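Local coordinates for protein putative metallopeptidase (PDB 3IEH) that binds zinc and probably acts as an M14-type metallocarboxypeptidase or a related zinc-dependent hydrolase, at residues Q12-S15 / C20-T23; P107-T112 / S145-L150; P205-G210 / C215-G220. One frame throughout, in Å; residues are numbered along the deposited sequence.

Interaction 1: residues Q12-S15 / C20-T23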
ATOM      1  N   GLN A  12      18.118  -1.238  -5.090  1.00 20.35           N
ATOM      2  CA  GLN A  12      18.342   0.063  -4.537  1.00 20.49           C
ATOM      3  C   GLN A  12      18.401   1.071  -5.663  1.00 20.25           C
ATOM      4  O   GLN A  12      19.036   0.792  -6.671  1.00 23.28           O
ATOM      5  CB  GLN A  12      19.659   0.040  -3.776  1.00 22.35           C
ATOM      6  CG  GLN A  12      20.058   1.402  -3.262  1.00 26.07           C
ATOM      7  CD  GLN A  12      21.319   1.354  -2.483  1.00 27.49           C
ATOM      8  OE1 GLN A  12      21.324   1.025  -1.296  1.00 26.51           O
ATOM      9  NE2 GLN A  12      22.408   1.713  -3.135  1.00 31.41           N
ATOM     10  N   TRP A  13      17.754   2.228  -5.486  1.00 18.32           N
ATOM     11  CA  TRP A  13      17.725   3.303  -6.500  1.00 18.23           C
ATOM     12  C   TRP A  13      18.097   4.636  -5.880  1.00 18.48           C
ATOM     13  O   TRP A  13      17.932   4.836  -4.679  1.00 17.07           O
ATOM     14  CB  TRP A  13      16.313   3.448  -7.099  1.00 17.65           C
ATOM     15  CG  TRP A  13      15.824   2.239  -7.847  1.00 19.20           C
ATOM     16  CD1 TRP A  13      16.012   1.976  -9.167  1.00 15.20           C
ATOM     17  CD2 TRP A  13      15.062   1.129  -7.316  1.00 17.16           C
ATOM     18  NE1 TRP A  13      15.425   0.771  -9.500  1.00 16.29           N
ATOM     19  CE2 TRP A  13      14.839   0.229  -8.384  1.00 12.74           C
ATOM     20  CE3 TRP A  13      14.562   0.811  -6.042  1.00 20.48           C
ATOM     21  CZ2 TRP A  13      14.119  -0.981  -8.229  1.00 16.28           C
ATOM     22  CZ3 TRP A  13      13.861  -0.409  -5.868  1.00 17.52           C
ATOM     23  CH2 TRP A  13      13.629  -1.275  -6.963  1.00 20.82           C
ATOM     24  N   LYS A  14      18.593   5.564  -6.686  1.00 21.59           N
ATOM     25  CA  LYS A  14      18.840   6.918  -6.185  1.00 22.84           C
ATOM     26  C   LYS A  14      17.626   7.747  -6.543  1.00 22.50           C
ATOM     27  O   LYS A  14      17.114   7.645  -7.642  1.00 26.87           O
ATOM     28  CB  LYS A  14      20.091   7.542  -6.785  1.00 24.31           C
ATOM     29  CG  LYS A  14      21.367   6.740  -6.538  1.00 33.36           C
ATOM     30  CD  LYS A  14      22.654   7.510  -6.960  1.00 33.86           C
ATOM     31  CE  LYS A  14      23.894   6.650  -6.751  1.00 38.41           C
ATOM     32  NZ  LYS A  14      23.681   5.272  -7.336  1.00 44.19           N
ATOM     33  N   SER A  15      17.148   8.535  -5.592  1.00 23.19           N
ATOM     34  CA  SER A  15      16.039   9.455  -5.801  1.00 20.89           C
ATOM     35  C   SER A  15      16.574  10.862  -5.739  1.00 19.41           C
ATOM     36  O   SER A  15      17.138  11.226  -4.738  1.00 14.48           O
ATOM     37  CB  SER A  15      15.030   9.328  -4.665  1.00 19.97           C
ATOM     38  OG  SER A  15      14.115  10.425  -4.661  1.00 23.15           O
ATOM     39  N   CYS A  20      18.452  10.881  -1.856  1.00 19.33           N
ATOM     40  CA  CYS A  20      18.988   9.801  -1.041  1.00 19.80           C
ATOM     41  C   CYS A  20      18.787   8.457  -1.730  1.00 19.84           C
ATOM     42  O   CYS A  20      18.258   8.409  -2.855  1.00 18.61           O
ATOM     43  CB  CYS A  20      18.332   9.830   0.336  1.00 20.22           C
ATOM     44  SG  CYS A  20      16.620   9.368   0.332  1.00 27.62           S
ATOM     45  N   GLU A  21      19.253   7.384  -1.081  1.00 21.09           N
ATOM     46  CA  GLU A  21      19.034   6.005  -1.560  1.00 23.71           C
ATOM     47  C   GLU A  21      17.642   5.536  -1.123  1.00 20.93           C
ATOM     48  O   GLU A  21      17.149   5.900  -0.049  1.00 19.61           O
ATOM     49  CB  GLU A  21      20.084   5.035  -0.987  1.00 27.16           C
ATOM     50  CG  GLU A  21      21.540   5.372  -1.298  1.00 33.52           C
ATOM     51  CD  GLU A  21      21.883   5.280  -2.776  1.00 46.73           C
ATOM     52  OE1 GLU A  21      21.369   4.381  -3.494  1.00 53.42           O
ATOM     53  OE2 GLU A  21      22.697   6.113  -3.223  1.00 57.88           O
ATOM     54  N   SER A  22      17.015   4.706  -1.946  1.00 19.34           N
ATOM     55  CA  SER A  22      15.683   4.196  -1.648  1.00 18.55           C
ATOM     56  C   SER A  22      15.626   3.335  -0.351  1.00 20.98           C
ATOM     57  O   SER A  22      14.562   3.218   0.278  1.00 23.73           O
ATOM     58  CB  SER A  22      15.163   3.406  -2.831  1.00 16.17           C
ATOM     59  OG  SER A  22      16.020   2.340  -3.104  1.00 15.73           O
ATOM     60  N   THR A  23      16.759   2.756   0.044  1.00 17.01           N
ATOM     61  CA  THR A  23      16.826   1.918   1.214  1.00 16.46           C
ATOM     62  C   THR A  23      17.164   2.711   2.471  1.00 17.64           C
ATOM     63  O   THR A  23      17.259   2.139   3.555  1.00 13.63           O
ATOM     64  CB  THR A  23      17.938   0.867   1.056  1.00 16.59           C
ATOM     65  OG1 THR A  23      19.147   1.547   0.709  1.00 15.61           O
ATOM     66  CG2 THR A  23      17.582  -0.163  -0.019  1.00 14.87           C
TER
HETATM   67  O   HOH W   1      22.169   3.130  -6.423  1.00 35.96           O
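Ser15 and Cys20 exchange two backbone hydrogen bonds: Ser15 N gives to Cys20 O at 3.0 Å, almost straight at 176°, and Cys20 N returns a more bent bond to Ser15 O. One step on, Lys14 and Glu21 form a non-hydrogen-bonded pair, and beyond it Ser22 N donates to Trp13 O over 2.9 Å. The hydroxyl of Ser22 completes this set. Turned between its own backbone N and carbonyl carbon (chi1 60°), OG accepts from Trp13 N at 2.9 Å and also lies at the edge of the indole, near the ring plane, close to CE3. The whole is a short antiparallel beta hairpin near the N-terminus; it packs on the start of helix 253-271, where the Phe253 ring meets that of Trp13, Arg256 makes a cation-pi contact with the indole, and Asp254 is hydrogen-bonded to Ser15 OG.

On the face bearing Lys14 and Glu21, Lys14 runs alongside Glu21, its CG 3.6 Å from Glu21 OE2, but NZ stays 4.3 Å from that oxygen, too far for a salt bridge; a water instead accepts from Lys14 NZ and donates to Glu21 OE1. Beyond the strand pair, the Gln12 amide, its plane turned 51° from the carboxylate, brings NE2 within 2.9 Å of Glu21 OE1 at a poor hydrogen-bonding angle. The amide oxygen, Gln12 OE1, faces Thr23 OG1 at 3.0 Å, the two side chains meeting nearly at right angles.

Interaction 2: residues P107-T112 / S145-L150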
ATOM      1  N   PRO A 107       2.461   3.248   6.596  1.00 16.98           N
ATOM      2  CA  PRO A 107       3.458   3.726   5.645  1.00 17.27           C
ATOM      3  C   PRO A 107       4.572   2.741   5.275  1.00 17.65           C
ATOM      4  O   PRO A 107       5.118   2.868   4.195  1.00 18.23           O
ATOM      5  CB  PRO A 107       4.036   4.974   6.314  1.00 18.29           C
ATOM      6  CG  PRO A 107       3.577   4.954   7.689  1.00 20.08           C
ATOM      7  CD  PRO A 107       2.437   4.025   7.839  1.00 16.33           C
ATOM      8  N   LEU A 108       4.886   1.782   6.147  1.00 16.41           N
ATOM      9  CA  LEU A 108       5.980   0.841   5.917  1.00 17.55           C
ATOM     10  C   LEU A 108       5.758  -0.404   6.782  1.00 19.06           C
ATOM     11  O   LEU A 108       6.144  -0.460   7.964  1.00 20.09           O
ATOM     12  CB  LEU A 108       7.346   1.494   6.196  1.00 17.12           C
ATOM     13  CG  LEU A 108       8.622   0.644   6.048  1.00 21.68           C
ATOM     14  CD1 LEU A 108       8.649  -0.117   4.716  1.00 21.49           C
ATOM     15  CD2 LEU A 108       9.918   1.496   6.204  1.00 17.40           C
ATOM     16  N   VAL A 109       5.121  -1.403   6.174  1.00 17.11           N
ATOM     17  CA  VAL A 109       4.796  -2.647   6.864  1.00 16.10           C
ATOM     18  C   VAL A 109       6.018  -3.578   7.105  1.00 14.56           C
ATOM     19  O   VAL A 109       6.067  -4.279   8.117  1.00 16.18           O
ATOM     20  CB  VAL A 109       3.645  -3.360   6.107  1.00 17.04           C
ATOM     21  CG1 VAL A 109       3.400  -4.764   6.665  1.00 15.82           C
ATOM     22  CG2 VAL A 109       2.352  -2.480   6.163  1.00 13.19           C
ATOM     23  N   ASN A 110       7.013  -3.521   6.212  1.00 13.23           N
ATOM     24  CA  ASN A 110       8.151  -4.425   6.188  1.00 12.46           C
ATOM     25  C   ASN A 110       9.462  -3.638   6.231  1.00 13.83           C
ATOM     26  O   ASN A 110      10.201  -3.591   5.234  1.00 14.50           O
ATOM     27  CB  ASN A 110       8.071  -5.278   4.907  1.00  9.72           C
ATOM     28  CG  ASN A 110       9.190  -6.300   4.780  1.00 13.87           C
ATOM     29  OD1 ASN A 110      10.045  -6.477   5.676  1.00  9.87           O
ATOM     30  ND2 ASN A 110       9.195  -6.985   3.646  1.00 12.08           N
ATOM     31  N   PRO A 111       9.771  -3.032   7.384  1.00 14.05           N
ATOM     32  CA  PRO A 111      10.999  -2.232   7.484  1.00 13.93           C
ATOM     33  C   PRO A 111      12.294  -3.014   7.310  1.00 12.53           C
ATOM     34  O   PRO A 111      13.279  -2.471   6.734  1.00 14.12           O
ATOM     35  CB  PRO A 111      10.923  -1.622   8.899  1.00 14.03           C
ATOM     36  CG  PRO A 111       9.913  -2.454   9.639  1.00 13.94           C
ATOM     37  CD  PRO A 111       8.945  -2.919   8.605  1.00 15.16           C
ATOM     38  N   THR A 112      12.316  -4.260   7.783  1.00 10.29           N
ATOM     39  CA  THR A 112      13.548  -5.038   7.700  1.00 11.07           C
ATOM     40  C   THR A 112      13.900  -5.351   6.230  1.00  9.50           C
ATOM     41  O   THR A 112      15.057  -5.256   5.835  1.00 10.13           O
ATOM     42  CB  THR A 112      13.518  -6.316   8.583  1.00 13.59           C
ATOM     43  OG1 THR A 112      12.541  -7.243   8.082  1.00 16.88           O
ATOM     44  CG2 THR A 112      13.225  -5.959  10.068  1.00  7.93           C
ATOM     45  N   SER A 145       3.335 -13.677   8.290  1.00 14.73           N
ATOM     46  CA  SER A 145       4.601 -13.184   8.823  1.00 14.65           C
ATOM     47  C   SER A 145       4.382 -12.564  10.207  1.00 14.44           C
ATOM     48  O   SER A 145       3.248 -12.449  10.657  1.00 12.51           O
ATOM     49  CB  SER A 145       5.177 -12.110   7.886  1.00 13.25           C
ATOM     50  OG  SER A 145       4.471 -10.881   8.079  1.00 13.18           O
ATOM     51  N   VAL A 146       5.477 -12.172  10.861  1.00 13.69           N
ATOM     52  CA  VAL A 146       5.415 -11.405  12.107  1.00 16.88           C
ATOM     53  C   VAL A 146       4.519 -10.170  11.923  1.00 17.41           C
ATOM     54  O   VAL A 146       3.631  -9.882  12.731  1.00 17.83           O
ATOM     55  CB  VAL A 146       6.821 -10.879  12.511  1.00 17.61           C
ATOM     56  CG1 VAL A 146       6.733 -10.015  13.733  1.00 22.39           C
ATOM     57  CG2 VAL A 146       7.779 -12.021  12.754  1.00 20.66           C
ATOM     58  N   GLU A 147       4.753  -9.435  10.846  1.00 17.30           N
ATOM     59  CA  GLU A 147       3.964  -8.224  10.585  1.00 17.01           C
ATOM     60  C   GLU A 147       2.477  -8.559  10.383  1.00 15.66           C
ATOM     61  O   GLU A 147       1.600  -7.885  10.927  1.00 12.51           O
ATOM     62  CB  GLU A 147       4.504  -7.452   9.371  1.00 17.27           C
ATOM     63  CG  GLU A 147       6.017  -7.121   9.432  1.00 20.07           C
ATOM     64  CD  GLU A 147       6.919  -8.241   8.943  1.00 28.13           C
ATOM     65  OE1 GLU A 147       6.416  -9.373   8.720  1.00 26.94           O
ATOM     66  OE2 GLU A 147       8.135  -7.978   8.770  1.00 27.73           O
ATOM     67  N   GLY A 148       2.197  -9.603   9.605  1.00 15.49           N
ATOM     68  CA  GLY A 148       0.813  -9.994   9.348  1.00 15.88           C
ATOM     69  C   GLY A 148       0.107 -10.328  10.641  1.00 16.70           C
ATOM     70  O   GLY A 148      -1.032  -9.911  10.855  1.00 19.45           O
ATOM     71  N   LYS A 149       0.792 -11.056  11.514  1.00 13.93           N
ATOM     72  CA  LYS A 149       0.239 -11.410  12.817  1.00 17.49           C
ATOM     73  C   LYS A 149      -0.102 -10.155  13.632  1.00 17.87           C
ATOM     74  O   LYS A 149      -1.184 -10.069  14.233  1.00 19.99           O
ATOM     75  CB  LYS A 149       1.201 -12.324  13.602  1.00 17.83           C
ATOM     76  CG  LYS A 149       1.192 -13.766  13.147  1.00 22.17           C
ATOM     77  CD  LYS A 149       2.418 -14.507  13.667  1.00 36.84           C
ATOM     78  CE  LYS A 149       2.397 -16.009  13.365  1.00 38.51           C
ATOM     79  NZ  LYS A 149       3.616 -16.697  13.942  1.00 44.08           N
ATOM     80  N   LEU A 150       0.814  -9.189  13.640  1.00 16.91           N
ATOM     81  CA  LEU A 150       0.553  -7.910  14.266  1.00 17.27           C
ATOM     82  C   LEU A 150      -0.676  -7.208  13.653  1.00 19.91           C
ATOM     83  O   LEU A 150      -1.463  -6.589  14.396  1.00 20.47           O
ATOM     84  CB  LEU A 150       1.757  -6.993  14.130  1.00 18.11           C
ATOM     85  CG  LEU A 150       3.007  -7.358  14.908  1.00 17.55           C
ATOM     86  CD1 LEU A 150       4.092  -6.335  14.589  1.00 10.96           C
ATOM     87  CD2 LEU A 150       2.699  -7.424  16.399  1.00 15.10           C
TER
HETATM   88  O   HOH W   2      10.139  -6.225   8.146  1.00  7.18           O
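Glu147 lays its aliphatic stem against Val109, CG coming 3.1 Å from the Val109 carbonyl oxygen while CB rests 4.0 Å from Val109 CG1. In the alpha/beta fold of this probable M14 metallopeptidase, built round a mixed sheet, the contact joins the start of helix 146-152 to the turn that leads from strand 102-106 of that sheet into helix 111-116. The bend about CB-CG of Glu147 (chi2 85°) turns the carboxylate toward Asn110 and Thr112. Glu147 OE2 and Asn110 OD1 are both acceptors and do not meet directly; the amide and carboxylate planes are 62° apart, and a water lies between the two oxygens. This water donates one hydrogen to each, at 2.7 Å to Glu147 OE2, and accepts from Thr112 N and Thr112 OG1, so four bonds fix it.

The groups of this first shell are themselves held. Asn110 occupies the N-cap of helix 111-116, where OD1 accepts from Gly113 N, and its ND2 donates to Phe75 O, near the zinc ligand His76. Together these bonds fix which end of the amide faces the water. Thr112 OG1 is bonded to Lys122 N as well. The other carboxylate oxygen, Glu147 OE1, takes a bond from Asn121 ND2 and another from Ser145, which leaves both oxygens of this buried acid with polar partners and probably favours its ionised form. Ser145 is the N-cap of helix 146-152 and does double duty: its OG accepts from Gly148 N at 3.0 Å and gives its own proton to Glu147 OE1, meeting that oxygen nearly along the C-O axis.

Interaction 3: residues P205-G210 / C215-G220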
ATOM      1  N   PRO A 205       3.583   2.877 -19.511  1.00 16.96           N
ATOM      2  CA  PRO A 205       2.742   2.026 -20.372  1.00 17.00           C
ATOM      3  C   PRO A 205       1.968   1.029 -19.467  1.00 17.90           C
ATOM      4  O   PRO A 205       2.421   0.721 -18.362  1.00 19.75           O
ATOM      5  CB  PRO A 205       3.736   1.301 -21.288  1.00 15.40           C
ATOM      6  CG  PRO A 205       5.124   1.469 -20.650  1.00 18.71           C
ATOM      7  CD  PRO A 205       5.033   2.630 -19.653  1.00 18.08           C
ATOM      8  N   ILE A 206       0.830   0.550 -19.950  1.00 16.61           N
ATOM      9  CA  ILE A 206      -0.076  -0.314 -19.215  1.00 17.74           C
ATOM     10  C   ILE A 206       0.108  -1.810 -19.544  1.00 15.77           C
ATOM     11  O   ILE A 206       0.467  -2.161 -20.645  1.00 15.23           O
ATOM     12  CB  ILE A 206      -1.523   0.131 -19.554  1.00 18.23           C
ATOM     13  CG1 ILE A 206      -1.843   1.441 -18.815  1.00 23.16           C
ATOM     14  CG2 ILE A 206      -2.531  -0.951 -19.255  1.00 25.46           C
ATOM     15  CD1 ILE A 206      -1.581   1.452 -17.294  1.00 17.77           C
ATOM     16  N   ALA A 207      -0.146  -2.694 -18.583  1.00 16.87           N
ATOM     17  CA  ALA A 207      -0.077  -4.147 -18.843  1.00 17.12           C
ATOM     18  C   ALA A 207      -1.310  -4.519 -19.673  1.00 17.26           C
ATOM     19  O   ALA A 207      -2.361  -4.877 -19.130  1.00 18.98           O
ATOM     20  CB  ALA A 207      -0.041  -4.920 -17.550  1.00 15.63           C
ATOM     21  N   VAL A 208      -1.190  -4.381 -20.990  1.00 15.41           N
ATOM     22  CA  VAL A 208      -2.325  -4.592 -21.888  1.00 16.28           C
ATOM     23  C   VAL A 208      -2.898  -5.995 -21.732  1.00 17.07           C
ATOM     24  O   VAL A 208      -4.110  -6.178 -21.775  1.00 16.30           O
ATOM     25  CB  VAL A 208      -1.959  -4.264 -23.366  1.00 16.80           C
ATOM     26  CG1 VAL A 208      -2.920  -4.951 -24.348  1.00 12.80           C
ATOM     27  CG2 VAL A 208      -1.948  -2.738 -23.563  1.00 13.93           C
ATOM     28  N   ASP A 209      -2.019  -6.968 -21.518  1.00 18.32           N
ATOM     29  CA  ASP A 209      -2.421  -8.349 -21.363  1.00 19.86           C
ATOM     30  C   ASP A 209      -1.339  -9.128 -20.661  1.00 21.83           C
ATOM     31  O   ASP A 209      -0.296  -8.592 -20.337  1.00 21.44           O
ATOM     32  CB  ASP A 209      -2.706  -8.970 -22.727  1.00 19.64           C
ATOM     33  CG  ASP A 209      -1.510  -8.894 -23.659  1.00 19.86           C
ATOM     34  OD1 ASP A 209      -0.346  -9.181 -23.236  1.00 19.94           O
ATOM     35  OD2 ASP A 209      -1.753  -8.557 -24.826  1.00 20.44           O
ATOM     36  N   GLY A 210      -1.605 -10.414 -20.468  1.00 28.96           N
ATOM     37  CA  GLY A 210      -0.702 -11.346 -19.808  1.00 32.87           C
ATOM     38  C   GLY A 210      -1.455 -11.968 -18.653  1.00 38.59           C
ATOM     39  O   GLY A 210      -2.707 -11.935 -18.589  1.00 36.04           O
ATOM     40  N   CYS A 215      -3.543 -15.292 -12.846  1.00 54.95           N
ATOM     41  CA  CYS A 215      -4.452 -14.148 -13.059  1.00 52.81           C
ATOM     42  C   CYS A 215      -4.276 -13.320 -14.326  1.00 46.59           C
ATOM     43  O   CYS A 215      -3.283 -12.617 -14.475  1.00 45.61           O
ATOM     44  CB  CYS A 215      -4.398 -13.193 -11.881  1.00 52.80           C
ATOM     45  SG  CYS A 215      -5.926 -13.202 -11.026  1.00 69.81           S
ATOM     46  N   PRO A 216      -5.282 -13.347 -15.207  1.00 41.12           N
ATOM     47  CA  PRO A 216      -5.171 -12.521 -16.403  1.00 37.78           C
ATOM     48  C   PRO A 216      -5.336 -11.015 -16.097  1.00 33.44           C
ATOM     49  O   PRO A 216      -6.180 -10.615 -15.274  1.00 31.22           O
ATOM     50  CB  PRO A 216      -6.290 -13.041 -17.313  1.00 36.92           C
ATOM     51  CG  PRO A 216      -7.295 -13.699 -16.386  1.00 39.07           C
ATOM     52  CD  PRO A 216      -6.591 -14.030 -15.098  1.00 41.33           C
ATOM     53  N   VAL A 217      -4.466 -10.213 -16.706  1.00 28.35           N
ATOM     54  CA  VAL A 217      -4.577  -8.780 -16.649  1.00 25.58           C
ATOM     55  C   VAL A 217      -5.112  -8.409 -18.026  1.00 23.79           C
ATOM     56  O   VAL A 217      -4.698  -8.993 -19.026  1.00 22.23           O
ATOM     57  CB  VAL A 217      -3.237  -8.076 -16.343  1.00 26.27           C
ATOM     58  CG1 VAL A 217      -2.159  -8.503 -17.329  1.00 21.95           C
ATOM     59  CG2 VAL A 217      -3.441  -6.557 -16.370  1.00 15.95           C
ATOM     60  N   LYS A 218      -6.097  -7.516 -18.065  1.00 21.28           N
ATOM     61  CA  LYS A 218      -6.592  -6.989 -19.326  1.00 21.36           C
ATOM     62  C   LYS A 218      -6.610  -5.478 -19.205  1.00 19.80           C
ATOM     63  O   LYS A 218      -7.257  -4.924 -18.308  1.00 20.71           O
ATOM     64  CB  LYS A 218      -7.990  -7.503 -19.708  1.00 23.43           C
ATOM     65  CG  LYS A 218      -8.457  -6.853 -21.024  1.00 27.65           C
ATOM     66  CD  LYS A 218      -9.537  -7.585 -21.767  1.00 35.20           C
ATOM     67  CE  LYS A 218      -9.295  -7.506 -23.285  1.00 40.68           C
ATOM     68  NZ  LYS A 218      -8.977  -6.137 -23.792  1.00 45.33           N
ATOM     69  N   ASP A 219      -5.869  -4.822 -20.089  1.00 17.50           N
ATOM     70  CA  ASP A 219      -5.794  -3.362 -20.121  1.00 18.31           C
ATOM     71  C   ASP A 219      -5.416  -2.751 -18.786  1.00 18.07           C
ATOM     72  O   ASP A 219      -5.987  -1.750 -18.361  1.00 16.80           O
ATOM     73  CB  ASP A 219      -7.107  -2.780 -20.636  1.00 21.05           C
ATOM     74  CG  ASP A 219      -7.364  -3.117 -22.112  1.00 22.05           C
ATOM     75  OD1 ASP A 219      -6.404  -3.429 -22.852  1.00 33.77           O
ATOM     76  OD2 ASP A 219      -8.537  -3.038 -22.523  1.00 31.20           O
ATOM     77  N   GLY A 220      -4.438  -3.372 -18.131  1.00 17.51           N
ATOM     78  CA  GLY A 220      -3.921  -2.877 -16.870  1.00 17.87           C
ATOM     79  C   GLY A 220      -4.736  -3.195 -15.632  1.00 17.59           C
ATOM     80  O   GLY A 220      -4.415  -2.709 -14.537  1.00 15.74           O
TER
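Between Ala207 and Gly210 on one side and Val217 and Gly220 on the other, the backbones are joined by three hydrogen bonds, all given by 215-220: Gly220 N to Ala207 O (2.8 Å), Asp219 N to Val208 O (2.8 Å) and Val217 N to Gly210 O (3.1 Å), each donor lying well above the carbonyl plane. Ala207 centres an inverse gamma turn, and Asp209 CA adds a CA-H...O contact to Val217 O.

Val217 packs between the two segments with both methyls. CG2, anti to the backbone N, reaches Ala207 O at 3.4 Å and Ala207 CB at 4.0 Å, while CG1, between the backbone N and the carbonyl carbon (chi1 54°), lies against the Asp209 carbonyl group. Replacing Val217 by an alanine would probably leave the Ala207 methyl without its apolar neighbour and open a gap beside Asp209. At the far end Ile206 CG2 packs 3.3 Å from Gly220 N, where a beta carbon on Gly220 would clash with it.

Beyond the short hairpin of strands 211-212 and 215-216, the pairing therefore relies chiefly on main-chain polarity, with Val217 and Ile206 adding apolar packing.

How the interactions relate
The three contacts follow one another along the chain and none touches another. Interactions 1 and 2 come nearest, about 7 Å between closest atoms, and both lie near the metal site: the Trp13 side chain of interaction 1 is about 7 Å from that of the zinc ligand Glu79, and the Asn110 side chain of interaction 2 about 5 Å from that of His76 and about 9 Å from the zinc ion. Interaction 3 lies across the centre of the chain from interaction 2, their centres 29 Å apart. It nevertheless brings the Ala207 side chain about 8 Å from that of Glu246, the predicted proton donor/acceptor, so the contacts approach the probable active site from separate parts of the fold.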